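PDB 5LPE: kallikrein-10 from Homo sapiens, which is a secreted, zymogen-like serine peptidase of the kallikrein family, inhibited by zinc, with a tumour-suppressor role in breast and prostate cancer. Local coordinates for residues A42-N47 with S185-P190; E93-L98 with V216-C221; R119-G124 with T196-L201; T168-C173 with I220-S225. All coordinates share one frame; numbering follows the deposited sequence.

Interaction 1 (A42-N47 with S185-P190). With ZN (zinc ion), chain F.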
loop_
_atom_site.group_PDB
_atom_site.type_symbol
_atom_site.label_atom_id
_atom_site.label_comp_id
_atom_site.label_asym_id
_atom_site.label_seq_id
_atom_site.Cartn_x
_atom_site.Cartn_y
_atom_site.Cartn_z
ATOM N N ALA A 42 3.308 -2.348 4.763
ATOM C CA ALA A 42 3.459 -3.760 5.067
ATOM C C ALA A 42 4.430 -3.945 6.222
ATOM O O ALA A 42 5.464 -3.280 6.291
ATOM C CB ALA A 42 3.944 -4.515 3.833
ATOM N N ALA A 43 4.091 -4.859 7.135
ATOM C CA ALA A 43 4.994 -5.172 8.238
ATOM C C ALA A 43 6.371 -5.622 7.754
ATOM O O ALA A 43 7.379 -5.307 8.400
ATOM C CB ALA A 43 4.379 -6.239 9.138
ATOM N N HIS A 44 6.454 -6.328 6.612
ATOM C CA HIS A 44 7.756 -6.833 6.167
ATOM C C HIS A 44 8.732 -5.716 5.850
ATOM O O HIS A 44 9.901 -6.002 5.570
ATOM C CB HIS A 44 7.631 -7.748 4.938
ATOM C CG HIS A 44 7.353 -7.025 3.654
ATOM N ND1 HIS A 44 6.203 -7.231 2.922
ATOM C CD2 HIS A 44 8.078 -6.110 2.966
ATOM C CE1 HIS A 44 6.227 -6.463 1.847
ATOM N NE2 HIS A 44 7.353 -5.770 1.852
ATOM N N CYS A 45 8.266 -4.467 5.852
ATOM C CA CYS A 45 9.089 -3.276 5.697
ATOM C C CYS A 45 9.685 -2.792 7.011
ATOM O O CYS A 45 10.349 -1.748 7.027
ATOM C CB CYS A 45 8.259 -2.145 5.088
ATOM S SG CYS A 45 7.438 -2.532 3.539
ATOM N N GLY A 46 9.453 -3.513 8.106
ATOM C CA GLY A 46 9.783 -3.028 9.434
ATOM C C GLY A 46 11.180 -3.328 9.932
ATOM O O GLY A 46 11.407 -3.332 11.143
ATOM N N ASN A 47 12.120 -3.585 9.016
ATOM C CA ASN A 47 13.526 -3.696 9.398
ATOM C C ASN A 47 13.921 -2.540 10.306
ATOM O O ASN A 47 14.512 -2.752 11.373
ATOM C CB ASN A 47 14.426 -3.723 8.154
ATOM C CG ASN A 47 13.874 -4.602 7.038
ATOM O OD1 ASN A 47 12.953 -4.202 6.318
ATOM N ND2 ASN A 47 14.443 -5.796 6.882
ATOM N N SER A 185 4.811 -1.309 -9.386
ATOM C CA SER A 185 4.418 -1.014 -8.012
ATOM C C SER A 185 5.657 -1.054 -7.114
ATOM O O SER A 185 6.760 -1.368 -7.571
ATOM C CB SER A 185 3.366 -2.006 -7.537
ATOM O OG SER A 185 3.975 -3.270 -7.349
ATOM N N ASP A 186 5.486 -0.731 -5.850
ATOM C CA ASP A 186 6.560 -0.695 -4.936
ATOM C C ASP A 186 6.422 -1.800 -3.911
ATOM O O ASP A 186 6.515 -2.937 -4.256
ATOM C CB ASP A 186 6.620 0.687 -4.347
ATOM C CG ASP A 186 6.718 1.768 -5.410
ATOM O OD1 ASP A 186 7.695 1.832 -6.126
ATOM O OD2 ASP A 186 5.829 2.584 -5.552
ATOM N N SER A 187 6.222 -1.511 -2.654
ATOM C CA SER A 187 6.087 -2.543 -1.630
ATOM C C SER A 187 5.531 -1.703 -0.552
ATOM O O SER A 187 6.114 -0.730 -0.216
ATOM C CB SER A 187 7.446 -3.119 -1.261
ATOM O OG SER A 187 7.380 -4.086 -0.248
ATOM N N GLY A 188 4.372 -2.033 -0.057
ATOM C CA GLY A 188 3.718 -1.233 0.934
ATOM C C GLY A 188 2.750 -0.284 0.284
ATOM O O GLY A 188 2.004 0.329 0.940
ATOM N N GLY A 189 2.803 -0.201 -1.030
ATOM C CA GLY A 189 1.975 0.656 -1.829
ATOM C C GLY A 189 0.516 0.412 -1.692
ATOM O O GLY A 189 0.129 -0.674 -1.402
ATOM N N PRO A 190 -0.293 1.449 -1.888
ATOM C CA PRO A 190 -1.749 1.275 -1.741
ATOM C C PRO A 190 -2.450 0.720 -2.978
ATOM O O PRO A 190 -2.072 0.978 -4.115
ATOM C CB PRO A 190 -2.238 2.699 -1.444
ATOM C CG PRO A 190 -1.203 3.612 -2.028
ATOM C CD PRO A 190 0.099 2.868 -2.070
HETATM ZN ZN ZN F . 5.245 -9.040 3.370
#

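Interaction 2 (E93-L98 with V216-C221). With ZN (zinc ion), chain F.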
loop_
_atom_site.group_PDB
_atom_site.type_symbol
_atom_site.label_atom_id
_atom_site.label_comp_id
_atom_site.label_asym_id
_atom_site.label_seq_id
_atom_site.Cartn_x
_atom_site.Cartn_y
_atom_site.Cartn_z
ATOM N N GLU A 93 2.306 -13.146 6.688
ATOM C CA GLU A 93 0.873 -13.167 6.892
ATOM C C GLU A 93 0.499 -12.145 7.961
ATOM O O GLU A 93 1.190 -12.022 8.983
ATOM C CB GLU A 93 0.416 -14.595 7.217
ATOM C CG GLU A 93 0.845 -15.679 6.156
ATOM C CD GLU A 93 0.780 -15.252 4.646
ATOM O OE1 GLU A 93 1.517 -15.868 3.828
ATOM O OE2 GLU A 93 -0.004 -14.346 4.255
ATOM N N HIS A 94 -0.579 -11.391 7.688
ATOM C CA HIS A 94 -0.957 -10.196 8.449
ATOM C C HIS A 94 0.119 -9.112 8.379
ATOM O O HIS A 94 0.395 -8.440 9.377
ATOM C CB HIS A 94 -1.256 -10.504 9.925
ATOM C CG HIS A 94 -2.470 -11.350 10.165
ATOM N ND1 HIS A 94 -3.732 -10.988 9.743
ATOM C CD2 HIS A 94 -2.615 -12.526 10.823
ATOM C CE1 HIS A 94 -4.600 -11.913 10.117
ATOM N NE2 HIS A 94 -3.946 -12.859 10.771
ATOM N N ASP A 95 0.730 -8.890 7.209
ATOM C CA ASP A 95 1.836 -7.935 7.221
ATOM C C ASP A 95 1.241 -6.558 6.987
ATOM O O ASP A 95 0.980 -6.146 5.857
ATOM C CB ASP A 95 2.949 -8.275 6.227
ATOM C CG ASP A 95 2.466 -8.478 4.819
ATOM O OD1 ASP A 95 1.241 -8.651 4.622
ATOM O OD2 ASP A 95 3.335 -8.490 3.909
ATOM N N LEU A 96 1.140 -5.828 8.090
ATOM C CA LEU A 96 0.617 -4.483 8.217
ATOM C C LEU A 96 1.441 -3.831 9.306
ATOM O O LEU A 96 1.739 -4.460 10.321
ATOM C CB LEU A 96 -0.857 -4.481 8.615
ATOM C CG LEU A 96 -1.827 -3.894 7.605
ATOM C CD1 LEU A 96 -1.592 -4.533 6.266
ATOM C CD2 LEU A 96 -3.238 -4.116 8.100
ATOM N N MET A 97 1.820 -2.586 9.095
ATOM C CA MET A 97 2.603 -1.881 10.094
ATOM C C MET A 97 2.153 -0.430 10.053
ATOM O O MET A 97 1.979 0.141 8.968
ATOM C CB MET A 97 4.101 -2.028 9.804
ATOM C CG MET A 97 5.018 -1.350 10.766
ATOM S SD MET A 97 6.775 -1.536 10.330
ATOM C CE MET A 97 6.817 -0.953 8.648
ATOM N N LEU A 98 1.925 0.148 11.225
ATOM C CA LEU A 98 1.555 1.548 11.322
ATOM C C LEU A 98 2.786 2.329 11.752
ATOM O O LEU A 98 3.415 2.006 12.769
ATOM C CB LEU A 98 0.366 1.747 12.268
ATOM C CG LEU A 98 -0.933 1.429 11.513
ATOM C CD1 LEU A 98 -2.097 1.123 12.421
ATOM C CD2 LEU A 98 -1.281 2.574 10.558
ATOM N N VAL A 216 -0.801 -9.789 -4.369
ATOM C CA VAL A 216 -1.479 -10.183 -3.147
ATOM C C VAL A 216 -1.413 -8.996 -2.204
ATOM O O VAL A 216 -0.325 -8.599 -1.765
ATOM C CB VAL A 216 -0.867 -11.442 -2.521
ATOM C CG1 VAL A 216 -1.498 -11.723 -1.153
ATOM C CG2 VAL A 216 -1.061 -12.622 -3.439
ATOM N N TYR A 217 -2.577 -8.422 -1.904
ATOM C CA TYR A 217 -2.706 -7.258 -1.048
ATOM C C TYR A 217 -3.375 -7.653 0.259
ATOM O O TYR A 217 -4.215 -8.562 0.299
ATOM C CB TYR A 217 -3.526 -6.168 -1.723
ATOM C CG TYR A 217 -2.841 -5.500 -2.884
ATOM C CD1 TYR A 217 -2.798 -6.102 -4.139
ATOM C CD2 TYR A 217 -2.276 -4.237 -2.739
ATOM C CE1 TYR A 217 -2.178 -5.477 -5.207
ATOM C CE2 TYR A 217 -1.652 -3.591 -3.806
ATOM C CZ TYR A 217 -1.603 -4.215 -5.043
ATOM O OH TYR A 217 -0.973 -3.582 -6.111
ATOM N N THR A 218 -2.995 -6.973 1.335
ATOM C CA THR A 218 -3.706 -7.153 2.586
ATOM C C THR A 218 -5.070 -6.481 2.474
ATOM O O THR A 218 -5.170 -5.348 2.007
ATOM C CB THR A 218 -2.907 -6.577 3.752
ATOM O OG1 THR A 218 -1.595 -7.151 3.761
ATOM C CG2 THR A 218 -3.604 -6.901 5.083
ATOM N N GLN A 219 -6.130 -7.175 2.878
ATOM C CA GLN A 219 -7.465 -6.611 2.743
ATOM C C GLN A 219 -7.713 -5.703 3.943
ATOM O O GLN A 219 -7.865 -6.180 5.069
ATOM C CB GLN A 219 -8.483 -7.740 2.665
ATOM C CG GLN A 219 -9.872 -7.352 2.276
ATOM C CD GLN A 219 -10.760 -8.565 2.184
ATOM O OE1 GLN A 219 -10.446 -9.616 2.738
ATOM N NE2 GLN A 219 -11.872 -8.426 1.485
ATOM N N ILE A 220 -7.806 -4.395 3.697
ATOM C CA ILE A 220 -7.710 -3.410 4.778
ATOM C C ILE A 220 -9.037 -3.261 5.533
ATOM O O ILE A 220 -9.038 -2.877 6.706
ATOM C CB ILE A 220 -7.200 -2.068 4.204
ATOM C CG1 ILE A 220 -5.840 -2.258 3.515
ATOM C CG2 ILE A 220 -7.018 -1.016 5.273
ATOM C CD1 ILE A 220 -4.700 -2.765 4.416
ATOM N N CYS A 221 -10.174 -3.562 4.889
ATOM C CA CYS A 221 -11.500 -3.543 5.509
ATOM C C CYS A 221 -11.681 -4.621 6.564
ATOM O O CYS A 221 -12.727 -4.634 7.222
ATOM C CB CYS A 221 -12.594 -3.740 4.463
ATOM S SG CYS A 221 -12.593 -5.418 3.751
HETATM ZN ZN ZN F . 5.245 -9.040 3.370
#

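Interaction 3 (R119-G124 with T196-L201)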
loop_
_atom_site.group_PDB
_atom_site.type_symbol
_atom_site.label_atom_id
_atom_site.label_comp_id
_atom_site.label_asym_id
_atom_site.label_seq_id
_atom_site.Cartn_x
_atom_site.Cartn_y
_atom_site.Cartn_z
ATOM N N ARG A 119 -16.101 -0.337 4.041
ATOM C CA ARG A 119 -16.770 -1.358 3.249
ATOM C C ARG A 119 -15.678 -2.162 2.549
ATOM O O ARG A 119 -14.577 -1.652 2.318
ATOM C CB ARG A 119 -17.689 -0.663 2.233
ATOM C CG ARG A 119 -18.756 -1.452 1.508
ATOM C CD ARG A 119 -19.347 -0.560 0.373
ATOM N NE ARG A 119 -18.337 -0.167 -0.619
ATOM C CZ ARG A 119 -17.811 -1.002 -1.519
ATOM N NH1 ARG A 119 -18.198 -2.274 -1.545
ATOM N NH2 ARG A 119 -16.897 -0.576 -2.388
ATOM N N CYS A 120 -15.991 -3.399 2.183
ATOM C CA CYS A 120 -15.039 -4.261 1.490
ATOM C C CYS A 120 -15.317 -4.233 -0.006
ATOM O O CYS A 120 -16.474 -4.246 -0.438
ATOM C CB CYS A 120 -15.100 -5.706 1.990
ATOM S SG CYS A 120 -14.553 -6.007 3.686
ATOM N N ALA A 121 -14.251 -4.185 -0.789
ATOM C CA ALA A 121 -14.386 -4.160 -2.230
ATOM C C ALA A 121 -14.586 -5.580 -2.734
ATOM O O ALA A 121 -13.972 -6.524 -2.231
ATOM C CB ALA A 121 -13.158 -3.519 -2.867
ATOM N N GLN A 122 -15.495 -5.727 -3.677
ATOM C CA GLN A 122 -15.857 -7.042 -4.172
ATOM C C GLN A 122 -15.066 -7.411 -5.424
ATOM O O GLN A 122 -14.608 -6.532 -6.162
ATOM C CB GLN A 122 -17.349 -7.103 -4.464
ATOM C CG GLN A 122 -18.201 -6.705 -3.267
ATOM C CD GLN A 122 -18.001 -7.604 -2.052
ATOM O OE1 GLN A 122 -17.765 -8.808 -2.180
ATOM N NE2 GLN A 122 -18.107 -7.018 -0.860
ATOM N N PRO A 123 -14.900 -8.708 -5.677
ATOM C CA PRO A 123 -14.346 -9.139 -6.962
ATOM C C PRO A 123 -15.096 -8.510 -8.124
ATOM O O PRO A 123 -16.322 -8.420 -8.125
ATOM C CB PRO A 123 -14.519 -10.659 -6.928
ATOM C CG PRO A 123 -14.496 -11.008 -5.483
ATOM C CD PRO A 123 -15.134 -9.840 -4.761
ATOM N N GLY A 124 -14.342 -8.047 -9.107
ATOM C CA GLY A 124 -14.888 -7.374 -10.261
ATOM C C GLY A 124 -14.781 -5.869 -10.219
ATOM O O GLY A 124 -14.998 -5.224 -11.255
ATOM N N THR A 196 -10.929 5.023 -2.008
ATOM C CA THR A 196 -10.785 4.309 -0.745
ATOM C C THR A 196 -9.534 3.428 -0.806
ATOM O O THR A 196 -9.074 3.040 -1.883
ATOM C CB THR A 196 -12.027 3.435 -0.442
ATOM O OG1 THR A 196 -12.773 3.251 -1.647
ATOM C CG2 THR A 196 -12.944 4.052 0.617
ATOM N N LEU A 197 -9.005 3.098 0.372
ATOM C CA LEU A 197 -7.841 2.238 0.512
ATOM C C LEU A 197 -8.359 0.843 0.806
ATOM O O LEU A 197 -8.836 0.579 1.909
ATOM C CB LEU A 197 -6.964 2.722 1.660
ATOM C CG LEU A 197 -5.735 1.907 2.013
ATOM C CD1 LEU A 197 -4.596 2.272 1.068
ATOM C CD2 LEU A 197 -5.410 2.229 3.428
ATOM N N GLN A 198 -8.297 -0.046 -0.173
ATOM C CA GLN A 198 -8.712 -1.405 0.102
ATOM C C GLN A 198 -7.556 -2.367 0.401
ATOM O O GLN A 198 -7.802 -3.438 0.968
ATOM C CB GLN A 198 -9.572 -1.912 -1.066
ATOM C CG GLN A 198 -10.935 -1.189 -1.187
ATOM C CD GLN A 198 -11.910 -1.568 -0.078
ATOM O OE1 GLN A 198 -11.737 -2.581 0.601
ATOM N NE2 GLN A 198 -12.928 -0.755 0.114
ATOM N N GLY A 199 -6.302 -2.007 0.121
ATOM C CA GLY A 199 -5.242 -2.983 0.284
ATOM C C GLY A 199 -3.857 -2.389 0.370
ATOM O O GLY A 199 -3.568 -1.351 -0.231
ATOM N N ILE A 200 -2.975 -3.096 1.069
ATOM C CA ILE A 200 -1.541 -2.820 1.073
ATOM C C ILE A 200 -0.814 -4.016 0.468
ATOM O O ILE A 200 -1.057 -5.159 0.862
ATOM C CB ILE A 200 -1.025 -2.521 2.492
ATOM C CG1 ILE A 200 -1.694 -1.252 3.032
ATOM C CG2 ILE A 200 0.498 -2.398 2.482
ATOM C CD1 ILE A 200 -1.159 0.000 2.444
ATOM N N LEU A 201 0.067 -3.748 -0.493
ATOM C CA LEU A 201 0.739 -4.801 -1.248
ATOM C C LEU A 201 1.605 -5.664 -0.345
ATOM O O LEU A 201 2.503 -5.161 0.334
ATOM C CB LEU A 201 1.585 -4.171 -2.347
ATOM C CG LEU A 201 2.368 -5.092 -3.258
ATOM C CD1 LEU A 201 1.461 -6.105 -3.926
ATOM C CD2 LEU A 201 3.054 -4.220 -4.265
HETATM O O HOH W 1 -11.950 -5.731 -0.083
#

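Interaction 4 (T168-C173 with I220-S225)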
loop_
_atom_site.group_PDB
_atom_site.type_symbol
_atom_site.label_atom_id
_atom_site.label_comp_id
_atom_site.label_asym_id
_atom_site.label_seq_id
_atom_site.Cartn_x
_atom_site.Cartn_y
_atom_site.Cartn_z
ATOM N N THR A 168 -6.381 -17.219 1.868
ATOM C CA THR A 168 -6.669 -15.868 1.445
ATOM C C THR A 168 -7.332 -15.074 2.554
ATOM O O THR A 168 -6.643 -14.479 3.396
ATOM C CB THR A 168 -7.575 -15.878 0.227
ATOM O OG1 THR A 168 -8.510 -14.802 0.358
ATOM C CG2 THR A 168 -8.296 -17.226 0.095
ATOM N N ASN A 169 -8.656 -15.086 2.566
ATOM C CA ASN A 169 -9.532 -14.656 3.644
ATOM C C ASN A 169 -9.375 -13.197 4.068
ATOM O O ASN A 169 -10.336 -12.417 3.955
ATOM C CB ASN A 169 -9.233 -15.543 4.859
ATOM C CG ASN A 169 -10.449 -15.793 5.732
ATOM O OD1 ASN A 169 -11.296 -16.624 5.410
ATOM N ND2 ASN A 169 -10.532 -15.087 6.855
ATOM N N ASN A 170 -8.126 -12.787 4.318
ATOM C CA ASN A 170 -7.760 -11.431 4.692
ATOM C C ASN A 170 -7.014 -10.726 3.561
ATOM O O ASN A 170 -6.546 -9.590 3.741
ATOM C CB ASN A 170 -6.989 -11.439 6.020
ATOM C CG ASN A 170 -7.897 -11.706 7.203
ATOM O OD1 ASN A 170 -9.048 -11.327 7.179
ATOM N ND2 ASN A 170 -7.367 -12.287 8.265
ATOM N N MET A 171 -6.910 -11.388 2.401
ATOM C CA MET A 171 -6.207 -10.887 1.236
ATOM C C MET A 171 -7.205 -10.560 0.149
ATOM O O MET A 171 -8.337 -11.045 0.170
ATOM C CB MET A 171 -5.246 -11.923 0.728
ATOM C CG MET A 171 -4.640 -12.807 1.815
ATOM S SD MET A 171 -3.005 -12.227 2.333
ATOM C CE MET A 171 -3.314 -11.046 3.640
ATOM N N ILE A 172 -6.781 -9.668 -0.741
ATOM C CA ILE A 172 -7.399 -9.489 -2.038
ATOM C C ILE A 172 -6.292 -9.626 -3.068
ATOM O O ILE A 172 -5.188 -9.110 -2.875
ATOM C CB ILE A 172 -8.136 -8.146 -2.124
ATOM C CG1 ILE A 172 -7.236 -7.058 -1.608
ATOM C CG2 ILE A 172 -9.341 -8.182 -1.202
ATOM C CD1 ILE A 172 -7.810 -5.705 -1.791
ATOM N N CYS A 173 -6.549 -10.423 -4.093
ATOM C CA CYS A 173 -5.666 -10.550 -5.235
ATOM C C CYS A 173 -6.125 -9.604 -6.325
ATOM O O CYS A 173 -7.298 -9.615 -6.703
ATOM C CB CYS A 173 -5.659 -11.986 -5.734
ATOM S SG CYS A 173 -4.597 -12.930 -4.662
ATOM N N ILE A 220 -7.806 -4.395 3.697
ATOM C CA ILE A 220 -7.710 -3.410 4.778
ATOM C C ILE A 220 -9.037 -3.261 5.533
ATOM O O ILE A 220 -9.038 -2.877 6.706
ATOM C CB ILE A 220 -7.200 -2.068 4.204
ATOM C CG1 ILE A 220 -5.840 -2.258 3.515
ATOM C CG2 ILE A 220 -7.018 -1.016 5.273
ATOM C CD1 ILE A 220 -4.700 -2.765 4.416
ATOM N N CYS A 221 -10.174 -3.562 4.889
ATOM C CA CYS A 221 -11.500 -3.543 5.509
ATOM C C CYS A 221 -11.681 -4.621 6.564
ATOM O O CYS A 221 -12.727 -4.634 7.222
ATOM C CB CYS A 221 -12.594 -3.740 4.463
ATOM S SG CYS A 221 -12.593 -5.418 3.751
ATOM N N LYS A 222 -10.733 -5.555 6.692
ATOM C CA LYS A 222 -10.729 -6.526 7.778
ATOM C C LYS A 222 -9.899 -6.087 8.974
ATOM O O LYS A 222 -9.928 -6.766 10.004
ATOM C CB LYS A 222 -10.182 -7.877 7.294
ATOM C CG LYS A 222 -10.740 -8.357 5.954
ATOM C CD LYS A 222 -12.248 -8.471 6.002
ATOM C CE LYS A 222 -12.742 -9.556 5.080
ATOM N NZ LYS A 222 -14.220 -9.629 5.200
ATOM N N TYR A 223 -9.100 -5.035 8.831
ATOM C CA TYR A 223 -8.193 -4.570 9.872
ATOM C C TYR A 223 -8.637 -3.282 10.566
ATOM O O TYR A 223 -7.877 -2.726 11.365
ATOM C CB TYR A 223 -6.779 -4.456 9.288
ATOM C CG TYR A 223 -6.229 -5.841 8.982
ATOM C CD1 TYR A 223 -6.505 -6.468 7.779
ATOM C CD2 TYR A 223 -5.490 -6.549 9.929
ATOM C CE1 TYR A 223 -6.036 -7.733 7.505
ATOM C CE2 TYR A 223 -5.004 -7.840 9.655
ATOM C CZ TYR A 223 -5.284 -8.417 8.438
ATOM O OH TYR A 223 -4.841 -9.680 8.132
ATOM N N MET A 224 -9.834 -2.773 10.264
ATOM C CA MET A 224 -10.216 -1.443 10.742
ATOM C C MET A 224 -10.221 -1.343 12.270
ATOM O O MET A 224 -9.881 -0.290 12.827
ATOM C CB MET A 224 -11.579 -1.053 10.178
ATOM C CG MET A 224 -11.526 -0.792 8.693
ATOM S SD MET A 224 -10.105 0.236 8.387
ATOM C CE MET A 224 -10.675 1.784 9.107
ATOM N N SER A 225 -10.614 -2.416 12.965
ATOM C CA SER A 225 -10.599 -2.390 14.423
ATOM C C SER A 225 -9.221 -2.026 14.946
ATOM O O SER A 225 -9.077 -1.121 15.774
ATOM C CB SER A 225 -11.041 -3.742 14.987
ATOM O OG SER A 225 -12.423 -3.963 14.752
#

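Interaction 1 (A42-N47 with S185-P190)
Ala42 and Gly188 bring the two backbones closest, their CA atoms 4.9 Å apart, just ahead of the short 3-10 turn 43-45 and beside the irregular loop 185-190. This is the His-Ser pair of the catalytic triad of a chymotrypsin-like peptidase: by similarity, His44 and Ser187 belong to the charge relay, each brought in by a different beta-barrel. The loop carries the family's Asp-Ser-Gly-Gly-Pro sequence. Gly188 has backbone angles at which a side chain would collide with the preceding carbonyl, and a CB there would also lie near Ala42 N and Cys45 SG. Cys45 SG lies 4.1 Å from Ser187 OG and is tied by a disulfide to Cys29, so the turn is fixed to strand 26-35. Ser187 makes a backbone hydrogen bond with Ala30 of that strand. Asp186 OD2 is hydrogen-bonded to Trp132 N and OD1 to Thr134 OG1; in active relatives this aspartate pairs with the new N terminus, so the pairing here is consistent with a zymogen-like state. The imidazole of His44 works at both nitrogens. With CG set between the backbone N and the carbonyl carbon (chi1 75°), one edge of the ring faces the serine while ND1 binds zinc at 2.1 Å. Asp95 and Asp92 complete the protein ligands of the metal. One ring face of His44 is backed by the CB of Ala42, 3.5 Å above the plane and toward the rim. At the ring edge, NE2 donates in plane to Ser187 OG, 2.7 Å away, with an N-H...O angle of 154°.

Interaction 2 (E93-L98 with V216-C221)
The contact of Asp95 and Leu96 with Thr218 and Ile220 is a buried, mostly apolar one with a weak polar end, lying in the interface between the two barrels. The residues just ahead of strand 97-101, in the first barrel, press on the end of strand 215-219 in the second and on the turn that follows it. Thr218 serves both kinds of neighbour with its two branches. Its OG1 lies beside the backbone N (chi1 -54°) and turns to Asp95, giving a weak hydrogen bond to Asp95 O at 3.5 Å. The same hydroxyl is 3.3 Å from the carboxylate atom Asp95 OD1. The methyl branch, CG2, lies opposite the backbone N and meets CD1 of Leu96 at 3.3 Å. Beyond it the isobutyl group of Leu96 runs on to Ile220: CD1 of Leu96 is 4.0 Å from CD1 of Ile220, and Leu96 CD2 comes almost as near the same methyl. These side chains cross obliquely rather than lying along one another. Leu40 of strand 38-41 and Trp226 of helix 224-230 also touch Leu96, while Ile220 rests on Ile200 and Ile227. Asp95 is, by similarity, the aspartate of the charge relay, and here its OD2 binds zinc at 2.1 Å, alongside His44 and Asp92. The same oxygen is hydrogen-bonded to Ser202 OG. The metal and Ser202 probably do most to fix OD2, while Thr218 OG1 lies on the OD1 side as a modest polar neighbour; hydrocarbon makes up most of this contact.

Interaction 3 (R119-G124 with T196-L201)
Gln198 turns from its strand to the extended segment 119-124, and its CB points at Ala121. The CG leaves beside the backbone N, opposite the carbonyl carbon, and a bend at chi2 (-71°) brings the amide up to Arg119 O and Ala121 N. On the way, Gln198 CG passes 3.6 Å from Ala121 CB, and CD lies equally near that methyl. At the tip the amide is used at both ends. NE2 donates to Arg119 O at 2.9 Å, an N-H...O angle of 166°; the acceptor lies in the plane of the amide, but the donor sits 36° above the carbonyl plane. OE1 accepts a weak bond from Ala121 N at 3.3 Å and a hydrogen bond from a water that also donates to Ala121 O. A leucine in place of Gln198 would probably leave the Arg119 carbonyl without this donor, and Ala121 N and the water without this acceptor. Nearby, the disulfide Cys120-Cys221 links the same loop to the turn after strand 215-219. Gln198 and Gly199 together face Leu191 as a classic beta bulge, so the side chain departs from strand 196-203 at an irregular point of the second barrel, while Ala121 rests on Cys193 of strand 190-193.

Interaction 4 (T168-C173 with I220-S225)
Asn170 meets Lys222 and Tyr223 through van der Waals contact, with no hydrogen bond passing between the two segments; the backbones come nearest at Asn170 and Lys222, whose CA atoms are 6.5 Å apart. Toward the aromatic residue, Asn170 CB lies 3.5 Å from Tyr223 OH and approaches the phenol obliquely. The side chains run roughly at right angles to each other, and the amide plane is turned 65° from the ring, so the two flat groups do not stack. ND2 of Asn170 is 3.6 Å from Tyr223 OH, whose probable, though very short, hydrogen-bond partner is His94 ND1; Asn170 touches that histidine too. Toward the aliphatic part of the lysine, CG of Asn170 stands beside its own backbone N (chi1 -74°), and the amide reaches Lys222, with OD1 3.6 Å from Lys222 CG and just as close to CB. Farther out, Lys222 CE is 3.9 Å from Asn169 O. The lysine's NZ turns outside the two segments to a bound sulfate, probably from the crystallisation liquor. A glycine in place of Asn170 is likely to open a gap beside the Tyr223 hydroxyl and the stem of Lys222, with the contacts to both lost. Backbone pairing frames the contact. Tyr223 N hydrogen-bonds to Ile220 O, closing the 3-10 turn, and Tyr223 occupies the N-cap position of helix 224-230. Strand 171-176 runs antiparallel to strand 215-219 in the second barrel, with Asn170 hydrogen-bonded through the backbone to Gln219 and Ile172 to Tyr217, so the contact lies where that strand pair gives way to the C-terminal helix.

Overall arrangement
From the N terminus, the first segments come in the order 42-47, 93-98, 119-124 and 168-173. Segment 185-190 then closes interaction 1 back to the first barrel. Next, 196-201 closes interaction 3, and 216-221 closes interaction 2 around it, so interaction 3 is nested in interaction 2. Interaction 4 ends on the same turn, sharing Ile220 and Cys221 with interaction 2, and crosses interaction 3. Interaction 1 crosses all the others. Interactions 1 and 2 both reach across between the barrels and share the zinc through His44 and Asp95; interaction 3 ties loop 119-124 to strand 196-203 of the second barrel, and interaction 4 ties the start of its strand 171-176 to the turn leading into helix 224-230.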